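PDB 1KS8: endo-b-1,4-glucanase from Nasutitermes takasagoensis, which probably hydrolyses internal beta-1,4-glucosidic linkages in cellulose and related beta-glucans, as a family 9 glycoside hydrolase with an (alpha/alpha)6 fold. Local coordinates for residues W217-L222 with L232-S237. Numbering follows the deposited sequence.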
ATOM      1  N   TRP A 217     -13.715  -8.410  -0.883  1.00 10.33           N
ATOM      2  CA  TRP A 217     -12.497  -8.076  -1.619  1.00 10.09           C
ATOM      3  C   TRP A 217     -11.668  -9.341  -1.852  1.00  9.79           C
ATOM      4  O   TRP A 217     -11.251  -9.624  -2.978  1.00 10.28           O
ATOM      5  CB  TRP A 217     -11.718  -7.039  -0.797  1.00 10.06           C
ATOM      6  CG  TRP A 217     -10.381  -6.558  -1.316  1.00  9.99           C
ATOM      7  CD1 TRP A 217      -9.181  -6.651  -0.661  1.00  9.51           C
ATOM      8  CD2 TRP A 217     -10.130  -5.764  -2.488  1.00 10.60           C
ATOM      9  NE1 TRP A 217      -8.210  -5.960  -1.341  1.00  9.79           N
ATOM     10  CE2 TRP A 217      -8.761  -5.404  -2.465  1.00  9.86           C
ATOM     11  CE3 TRP A 217     -10.928  -5.316  -3.551  1.00 11.82           C
ATOM     12  CZ2 TRP A 217      -8.174  -4.616  -3.462  1.00 10.62           C
ATOM     13  CZ3 TRP A 217     -10.341  -4.530  -4.546  1.00 10.26           C
ATOM     14  CH2 TRP A 217      -8.978  -4.189  -4.491  1.00 10.36           C
ATOM     15  N   ALA A 218     -11.443 -10.106  -0.787  1.00 10.43           N
ATOM     16  CA  ALA A 218     -10.670 -11.341  -0.875  1.00 10.43           C
ATOM     17  C   ALA A 218     -11.345 -12.366  -1.787  1.00 10.33           C
ATOM     18  O   ALA A 218     -10.689 -13.005  -2.613  1.00 10.80           O
ATOM     19  CB  ALA A 218     -10.472 -11.934   0.518  1.00 10.84           C
ATOM     20  N   ALA A 219     -12.657 -12.522  -1.636  1.00 11.28           N
ATOM     21  CA  ALA A 219     -13.397 -13.475  -2.454  1.00 11.21           C
ATOM     22  C   ALA A 219     -13.307 -13.100  -3.928  1.00 10.23           C
ATOM     23  O   ALA A 219     -13.126 -13.963  -4.787  1.00 10.98           O
ATOM     24  CB  ALA A 219     -14.859 -13.528  -2.014  1.00 11.42           C
ATOM     25  N   ALA A 220     -13.430 -11.810  -4.222  1.00 10.28           N
ATOM     26  CA  ALA A 220     -13.354 -11.345  -5.601  1.00 11.09           C
ATOM     27  C   ALA A 220     -11.984 -11.643  -6.201  1.00 10.52           C
ATOM     28  O   ALA A 220     -11.885 -12.120  -7.330  1.00 10.75           O
ATOM     29  CB  ALA A 220     -13.648  -9.851  -5.668  1.00 11.21           C
ATOM     30  N   TRP A 221     -10.922 -11.364  -5.449  1.00 10.83           N
ATOM     31  CA  TRP A 221      -9.576 -11.628  -5.941  1.00 10.25           C
ATOM     32  C   TRP A 221      -9.330 -13.118  -6.141  1.00  9.83           C
ATOM     33  O   TRP A 221      -8.677 -13.520  -7.104  1.00 11.47           O
ATOM     34  CB  TRP A 221      -8.528 -11.034  -4.994  1.00  9.97           C
ATOM     35  CG  TRP A 221      -8.243  -9.595  -5.301  1.00  9.17           C
ATOM     36  CD1 TRP A 221      -8.642  -8.501  -4.587  1.00  9.19           C
ATOM     37  CD2 TRP A 221      -7.544  -9.095  -6.445  1.00  9.79           C
ATOM     38  NE1 TRP A 221      -8.234  -7.346  -5.218  1.00  9.26           N
ATOM     39  CE2 TRP A 221      -7.558  -7.684  -6.362  1.00  9.19           C
ATOM     40  CE3 TRP A 221      -6.908  -9.704  -7.536  1.00 10.13           C
ATOM     41  CZ2 TRP A 221      -6.960  -6.871  -7.330  1.00 10.05           C
ATOM     42  CZ3 TRP A 221      -6.312  -8.895  -8.499  1.00 10.03           C
ATOM     43  CH2 TRP A 221      -6.344  -7.493  -8.388  1.00  9.71           C
ATOM     44  N   LEU A 222      -9.857 -13.940  -5.239  1.00 11.49           N
ATOM     45  CA  LEU A 222      -9.691 -15.381  -5.373  1.00 11.72           C
ATOM     46  C   LEU A 222     -10.411 -15.879  -6.619  1.00 12.40           C
ATOM     47  O   LEU A 222      -9.927 -16.775  -7.302  1.00 12.42           O
ATOM     48  CB  LEU A 222     -10.208 -16.099  -4.127  1.00 11.85           C
ATOM     49  CG  LEU A 222      -9.148 -16.203  -3.026  1.00 13.12           C
ATOM     50  CD1 LEU A 222      -9.787 -16.638  -1.726  1.00 15.28           C
ATOM     51  CD2 LEU A 222      -8.062 -17.180  -3.464  1.00 12.84           C
ATOM     52  N   LEU A 232     -16.845 -16.236  -6.644  1.00 16.58           N
ATOM     53  CA  LEU A 232     -17.650 -15.149  -7.188  1.00 16.80           C
ATOM     54  C   LEU A 232     -19.002 -15.110  -6.484  1.00 17.17           C
ATOM     55  O   LEU A 232     -19.484 -14.044  -6.100  1.00 16.62           O
ATOM     56  CB  LEU A 232     -17.862 -15.331  -8.691  1.00 18.63           C
ATOM     57  CG  LEU A 232     -18.755 -14.275  -9.350  1.00 20.98           C
ATOM     58  CD1 LEU A 232     -18.160 -12.889  -9.142  1.00 21.20           C
ATOM     59  CD2 LEU A 232     -18.899 -14.581 -10.830  1.00 21.24           C
ATOM     60  N   ASN A 233     -19.611 -16.280  -6.316  1.00 17.84           N
ATOM     61  CA  ASN A 233     -20.904 -16.378  -5.652  1.00 17.71           C
ATOM     62  C   ASN A 233     -20.804 -15.846  -4.231  1.00 16.52           C
ATOM     63  O   ASN A 233     -21.672 -15.103  -3.776  1.00 16.48           O
ATOM     64  CB  ASN A 233     -21.383 -17.830  -5.641  1.00 20.17           C
ATOM     65  CG  ASN A 233     -21.749 -18.334  -7.024  1.00 23.24           C
ATOM     66  OD1 ASN A 233     -21.871 -19.539  -7.245  1.00 25.76           O
ATOM     67  ND2 ASN A 233     -21.938 -17.410  -7.963  1.00 24.66           N
ATOM     68  N   THR A 234     -19.743 -16.228  -3.529  1.00 14.83           N
ATOM     69  CA  THR A 234     -19.537 -15.765  -2.166  1.00 14.62           C
ATOM     70  C   THR A 234     -19.344 -14.249  -2.159  1.00 13.51           C
ATOM     71  O   THR A 234     -19.958 -13.542  -1.365  1.00 13.89           O
ATOM     72  CB  THR A 234     -18.303 -16.443  -1.529  1.00 15.26           C
ATOM     73  OG1 THR A 234     -18.552 -17.848  -1.386  1.00 17.45           O
ATOM     74  CG2 THR A 234     -18.008 -15.846  -0.166  1.00 16.69           C
ATOM     75  N   ALA A 235     -18.502 -13.750  -3.059  1.00 12.83           N
ATOM     76  CA  ALA A 235     -18.250 -12.314  -3.137  1.00 13.20           C
ATOM     77  C   ALA A 235     -19.541 -11.522  -3.325  1.00 13.30           C
ATOM     78  O   ALA A 235     -19.806 -10.567  -2.594  1.00 13.13           O
ATOM     79  CB  ALA A 235     -17.287 -12.015  -4.279  1.00 12.69           C
ATOM     80  N   GLU A 236     -20.349 -11.928  -4.300  1.00 13.77           N
ATOM     81  CA  GLU A 236     -21.599 -11.231  -4.579  1.00 14.71           C
ATOM     82  C   GLU A 236     -22.653 -11.419  -3.496  1.00 15.91           C
ATOM     83  O   GLU A 236     -23.418 -10.501  -3.208  1.00 16.11           O
ATOM     84  CB  GLU A 236     -22.149 -11.661  -5.941  1.00 14.69           C
ATOM     85  CG  GLU A 236     -21.238 -11.274  -7.097  1.00 17.05           C
ATOM     86  CD  GLU A 236     -21.932 -11.326  -8.441  1.00 18.59           C
ATOM     87  OE1 GLU A 236     -22.219 -12.439  -8.927  1.00 19.17           O
ATOM     88  OE2 GLU A 236     -22.195 -10.245  -9.007  1.00 19.06           O
ATOM     89  N   SER A 237     -22.691 -12.602  -2.891  1.00 15.33           N
ATOM     90  CA  SER A 237     -23.652 -12.865  -1.826  1.00 16.97           C
ATOM     91  C   SER A 237     -23.345 -11.974  -0.625  1.00 16.20           C
ATOM     92  O   SER A 237     -24.242 -11.357  -0.055  1.00 15.55           O
ATOM     93  CB  SER A 237     -23.600 -14.337  -1.408  1.00 17.53           C
ATOM     94  OG  SER A 237     -24.075 -15.180  -2.445  1.00 22.84           O
TER
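The methyl group of Ala219 meets that of Ala235, CB to CB at 3.6 Å, and also lies against the backbone of its partner, 3.8 Å from Ala235 CA. Ala235 CB in turn sits 3.9 Å from Ala220 N, near the backbone of helix 212-226; Ala220 CB is farther from Ala235 CB, at 4.5 Å. Beside the alanines, Thr234 CG2 is 4.3 Å from Ala219 CB. Its chi1 of -66° places CG2 anti to the backbone N, facing Ala219, and lets OG1 bond back to Thr230 O. No hydrogen bond crosses the interface. With alanines facing each other, the axes of 217-222 and 232-237 approach to 7.9 Å, with N-to-C directions 153° apart: consecutive helices forming an antiparallel hairpin within the (alpha/alpha)6 fold of family 9. The indoles of Trp217 and Trp221 do not touch 232-237 and pack on helices 62-78 and 149-165. Trp221 NE1 lies 3.1 Å above the plane of the Trp217 ring, toward its rim, and both indoles make edge-to-face contacts with Trp74. Within 232-237, Ser237 OG bonds to Asn233 O at 2.7 Å, from the opposite face of the carbonyl plane to Ser237 N, so two donors grip this one oxygen.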